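Local coordinates for protein putative citrate lyase, alfa subunit (Streptococcus mutans, PDB 2HJ0) that belongs to the citrate lyase alpha-subunit (CitF) family and is built around two mainly parallel, Rossmann-like alpha/beta sheets in each of its two chains, at residues Ala169-Ser172 / Ala178-Thr181; Pro217-Gln222 / His346-Ala351. All coordinates share one frame; numbering follows the deposited sequence.

Interaction 1 (Ala169-Ser172 / Ala178-Thr181)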
loop_
_atom_site.group_PDB
_atom_site.type_symbol
_atom_site.label_atom_id
_atom_site.label_comp_id
_atom_site.label_asym_id
_atom_site.label_seq_id
_atom_site.Cartn_x
_atom_site.Cartn_y
_atom_site.Cartn_z
ATOM N N ALA A 169 15.200 -0.058 8.627
ATOM C CA ALA A 169 14.185 0.951 8.919
ATOM C C ALA A 169 14.586 1.706 10.173
ATOM O O ALA A 169 14.804 1.111 11.241
ATOM C CB ALA A 169 12.839 0.310 9.118
ATOM N N PRO A 170 14.712 3.035 10.065
ATOM C CA PRO A 170 15.093 3.835 11.228
ATOM C C PRO A 170 14.146 3.719 12.422
ATOM O O PRO A 170 14.472 4.167 13.523
ATOM C CB PRO A 170 15.184 5.256 10.664
ATOM C CG PRO A 170 14.294 5.229 9.479
ATOM C CD PRO A 170 14.600 3.876 8.864
ATOM N N SER A 171 12.967 3.142 12.204
ATOM C CA SER A 171 12.000 2.932 13.289
ATOM C C SER A 171 11.026 1.816 12.918
ATOM O O SER A 171 10.718 1.613 11.745
ATOM C CB SER A 171 11.229 4.227 13.621
ATOM O OG SER A 171 10.462 4.712 12.535
ATOM N N SER A 172 10.552 1.092 13.926
ATOM C CA SER A 172 9.625 -0.008 13.705
ATOM C C SER A 172 9.101 -0.552 15.032
ATOM O O SER A 172 9.799 -0.487 16.043
ATOM C CB SER A 172 10.345 -1.123 12.950
ATOM O OG SER A 172 9.578 -2.315 12.940
ATOM N N ALA A 178 6.902 0.103 9.999
ATOM C CA ALA A 178 8.145 0.869 9.964
ATOM C C ALA A 178 8.075 2.123 9.097
ATOM O O ALA A 178 7.225 2.241 8.211
ATOM C CB ALA A 178 9.268 -0.032 9.459
ATOM N N ASN A 179 8.965 3.071 9.352
ATOM C CA ASN A 179 8.991 4.277 8.535
ATOM C C ASN A 179 10.414 4.799 8.509
ATOM O O ASN A 179 11.256 4.329 9.269
ATOM C CB ASN A 179 7.989 5.339 9.049
ATOM C CG ASN A 179 8.371 5.933 10.393
ATOM O OD1 ASN A 179 9.431 6.528 10.541
ATOM N ND2 ASN A 179 7.488 5.787 11.378
ATOM N N GLY A 180 10.695 5.742 7.620
ATOM C CA GLY A 180 12.043 6.261 7.542
ATOM C C GLY A 180 12.194 7.683 8.030
ATOM O O GLY A 180 13.210 8.323 7.766
ATOM N N THR A 181 11.198 8.174 8.756
ATOM C CA THR A 181 11.234 9.534 9.250
ATOM C C THR A 181 11.251 9.644 10.763
ATOM O O THR A 181 11.058 10.723 11.308
ATOM C CB THR A 181 10.036 10.315 8.727
ATOM O OG1 THR A 181 8.835 9.624 9.102
ATOM C CG2 THR A 181 10.112 10.448 7.200
#
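Asn179 OD1, which has Ser171 OG 2.9 Å away across the contact, is gripped from its own arm: it accepts the backbone N-H of Thr181, with N at 3.0 Å, and more weakly the hydroxyl OG1 of the same residue. The bond to the amide two residues on makes an Asx turn, and it comes where the second arm of a small beta hairpin, 171-172 against 178-179, leaves the ladder. Thr181 N approaches OD1 about 21° from the carbonyl plane. Ser171 and Asn179 face each other on one side of the hairpin, and both side chains take the same rotation. In each, the atom beyond CB sits between the backbone N and the carbonyl carbon (chi1 62° for Ser171 and 68° for Asn179), which brings the hydroxyl up against the amide end. The amide is fixed from its other end too, because ND2 donates to the carbonyl of Pro217.

The backbone ladder is thin. Asn179 N reaches Ser171 O at 3.3 Å, a weak bond. Ser172 and Ala178 form the next pair, antiparallel and non-hydrogen-bonded, with their side chains on the opposite face. There the methyl of Ala178 does the apolar work, meeting Ala169 CB at 3.6 Å and Ser172 CB at 3.8 Å. The contact is buried, and its first arm continues directly from strand 164-169 of the ten-strand sheet. Ala169 ties that junction to the neighbouring strand 202-207: it bonds to Val206 through the backbone, and its carbonyl oxygen is also hydrogen-bonded to Thr207 OG1.

Interaction 2 (Pro217-Gln222 / His346-Ala351)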
loop_
_atom_site.group_PDB
_atom_site.type_symbol
_atom_site.label_atom_id
_atom_site.label_comp_id
_atom_site.label_asym_id
_atom_site.label_seq_id
_atom_site.Cartn_x
_atom_site.Cartn_y
_atom_site.Cartn_z
ATOM N N PRO A 217 4.168 7.468 11.262
ATOM C CA PRO A 217 3.527 7.006 10.027
ATOM C C PRO A 217 3.966 5.582 9.697
ATOM O O PRO A 217 4.891 5.056 10.319
ATOM C CB PRO A 217 4.039 7.982 8.968
ATOM C CG PRO A 217 4.499 9.152 9.733
ATOM C CD PRO A 217 5.080 8.583 10.986
ATOM N N ILE A 218 3.329 4.981 8.698
ATOM C CA ILE A 218 3.650 3.620 8.293
ATOM C C ILE A 218 4.043 3.532 6.823
ATOM O O ILE A 218 3.200 3.663 5.949
ATOM C CB ILE A 218 2.456 2.721 8.542
ATOM C CG1 ILE A 218 2.049 2.825 10.017
ATOM C CG2 ILE A 218 2.789 1.315 8.124
ATOM C CD1 ILE A 218 0.768 2.069 10.382
ATOM N N SER A 219 5.325 3.337 6.542
ATOM C CA SER A 219 5.761 3.211 5.151
ATOM C C SER A 219 5.716 1.737 4.732
ATOM O O SER A 219 5.491 1.406 3.569
ATOM C CB SER A 219 7.168 3.780 4.989
ATOM O OG SER A 219 7.189 5.145 5.368
ATOM N N ILE A 220 5.935 0.861 5.706
ATOM C CA ILE A 220 5.899 -0.576 5.494
ATOM C C ILE A 220 5.018 -1.126 6.619
ATOM O O ILE A 220 5.353 -1.018 7.799
ATOM C CB ILE A 220 7.304 -1.149 5.539
ATOM C CG1 ILE A 220 8.096 -0.592 4.360
ATOM C CG2 ILE A 220 7.250 -2.650 5.534
ATOM C CD1 ILE A 220 9.531 -0.976 4.314
ATOM N N PRO A 221 3.858 -1.702 6.251
ATOM C CA PRO A 221 2.886 -2.271 7.189
ATOM C C PRO A 221 3.302 -3.616 7.777
ATOM O O PRO A 221 4.086 -4.366 7.179
ATOM C CB PRO A 221 1.631 -2.378 6.339
ATOM C CG PRO A 221 2.198 -2.803 5.017
ATOM C CD PRO A 221 3.416 -1.915 4.853
ATOM N N GLN A 222 2.760 -3.913 8.954
ATOM C CA GLN A 222 3.051 -5.162 9.649
ATOM C C GLN A 222 2.664 -6.355 8.765
ATOM O O GLN A 222 3.248 -7.437 8.884
ATOM C CB GLN A 222 2.278 -5.209 10.981
ATOM C CG GLN A 222 0.755 -5.031 10.804
ATOM C CD GLN A 222 0.004 -4.734 12.088
ATOM O OE1 GLN A 222 0.270 -3.736 12.739
ATOM N NE2 GLN A 222 -0.949 -5.593 12.444
ATOM N N HIS A 346 4.248 16.901 0.936
ATOM C CA HIS A 346 5.484 16.195 0.605
ATOM C C HIS A 346 5.133 14.726 0.854
ATOM O O HIS A 346 5.150 14.268 2.004
ATOM C CB HIS A 346 6.622 16.665 1.520
ATOM C CG HIS A 346 7.971 16.139 1.137
ATOM N ND1 HIS A 346 9.139 16.630 1.675
ATOM C CD2 HIS A 346 8.337 15.150 0.287
ATOM C CE1 HIS A 346 10.168 15.970 1.174
ATOM N NE2 HIS A 346 9.709 15.067 0.329
ATOM N N TYR A 347 4.805 14.004 -0.222
ATOM C CA TYR A 347 4.379 12.605 -0.129
ATOM C C TYR A 347 5.384 11.539 -0.549
ATOM O O TYR A 347 6.110 11.691 -1.526
ATOM C CB TYR A 347 3.097 12.402 -0.939
ATOM C CG TYR A 347 2.040 11.588 -0.231
ATOM C CD1 TYR A 347 1.347 12.118 0.855
ATOM C CD2 TYR A 347 1.726 10.288 -0.653
ATOM C CE1 TYR A 347 0.358 11.376 1.509
ATOM C CE2 TYR A 347 0.737 9.530 -0.002
ATOM C CZ TYR A 347 0.056 10.085 1.078
ATOM O OH TYR A 347 -0.927 9.355 1.717
ATOM N N GLU A 348 5.390 10.439 0.193
ATOM C CA GLU A 348 6.285 9.324 -0.074
ATOM C C GLU A 348 5.672 8.353 -1.091
ATOM O O GLU A 348 4.491 8.023 -1.014
ATOM C CB GLU A 348 6.577 8.608 1.243
ATOM C CG GLU A 348 7.408 7.343 1.141
ATOM C CD GLU A 348 7.536 6.634 2.486
ATOM O OE1 GLU A 348 8.682 6.319 2.890
ATOM O OE2 GLU A 348 6.491 6.394 3.139
ATOM N N ILE A 349 6.478 7.901 -2.046
ATOM C CA ILE A 349 5.992 6.975 -3.066
ATOM C C ILE A 349 6.994 5.846 -3.311
ATOM O O ILE A 349 8.211 6.060 -3.268
ATOM C CB ILE A 349 5.747 7.691 -4.415
ATOM C CG1 ILE A 349 7.079 8.239 -4.944
ATOM C CG2 ILE A 349 4.712 8.798 -4.238
ATOM C CD1 ILE A 349 7.038 8.759 -6.373
ATOM N N ASP A 350 6.475 4.649 -3.570
ATOM C CA ASP A 350 7.310 3.485 -3.855
ATOM C C ASP A 350 7.876 3.611 -5.261
ATOM O O ASP A 350 7.295 4.270 -6.121
ATOM C CB ASP A 350 6.485 2.199 -3.751
ATOM C CG ASP A 350 5.394 2.109 -4.818
ATOM O OD1 ASP A 350 5.703 1.803 -5.986
ATOM O OD2 ASP A 350 4.218 2.349 -4.495
ATOM N N ALA A 351 9.008 2.967 -5.495
ATOM C CA ALA A 351 9.660 3.011 -6.804
ATOM C C ALA A 351 8.766 2.572 -7.960
ATOM O O ALA A 351 8.970 3.013 -9.093
ATOM C CB ALA A 351 10.929 2.157 -6.787
#
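Ser219 and Glu348 are the two residues that meet here, and the close part of the contact is a single bond: Ser219 OG donates to Glu348 OE2 at 2.6 Å, arriving on the syn lone pair, the one that leans toward OE1. The two backbones stay well apart, with the CA atoms of Ser219 and Glu348 8.1 Å from each other. Glu348 spans the interval by running straight out, CG trans to N (chi1 175°) and the rest of the side chain stretched toward the serine. OE1 has its own donor, the backbone N of Leu190, so both carboxylate oxygens are held. Glu348 belongs to strand 346-348, an outermost strand of the nine-strand mixed sheet within this chain, whereas Ser219 and Ile220 together form a classic beta bulge opposite Ala178. Around this one bond the interface is loose: only 77 Å² is buried in all, and Glu348 remains partly exposed despite Met194 and Leu339 beside it. Neighbouring residues turn to the dimer partner instead, Ile218 N bonding to Tyr347 OH of the second subunit.

Read from the N terminus, strand 164-169 of the ten-strand sheet runs into interaction 1, which closes a tight loop of five residues between its arms. The chain then passes through helix 191-199 and strand 202-207 of the same sheet before the loop 217-222 opens interaction 2. That contact closes after a further 123 residues, when strand 346-348 of the nine-strand sheet arrives. The two loops are in series, neither nesting nor crossing. Their centres lie 10 Å apart, and they touch directly: Ala178 O and Ser219 N, 2.8 Å apart, probably share a hydrogen bond. The hairpin thus abuts the loop 217-222, which in turn reaches the edge of the second sheet.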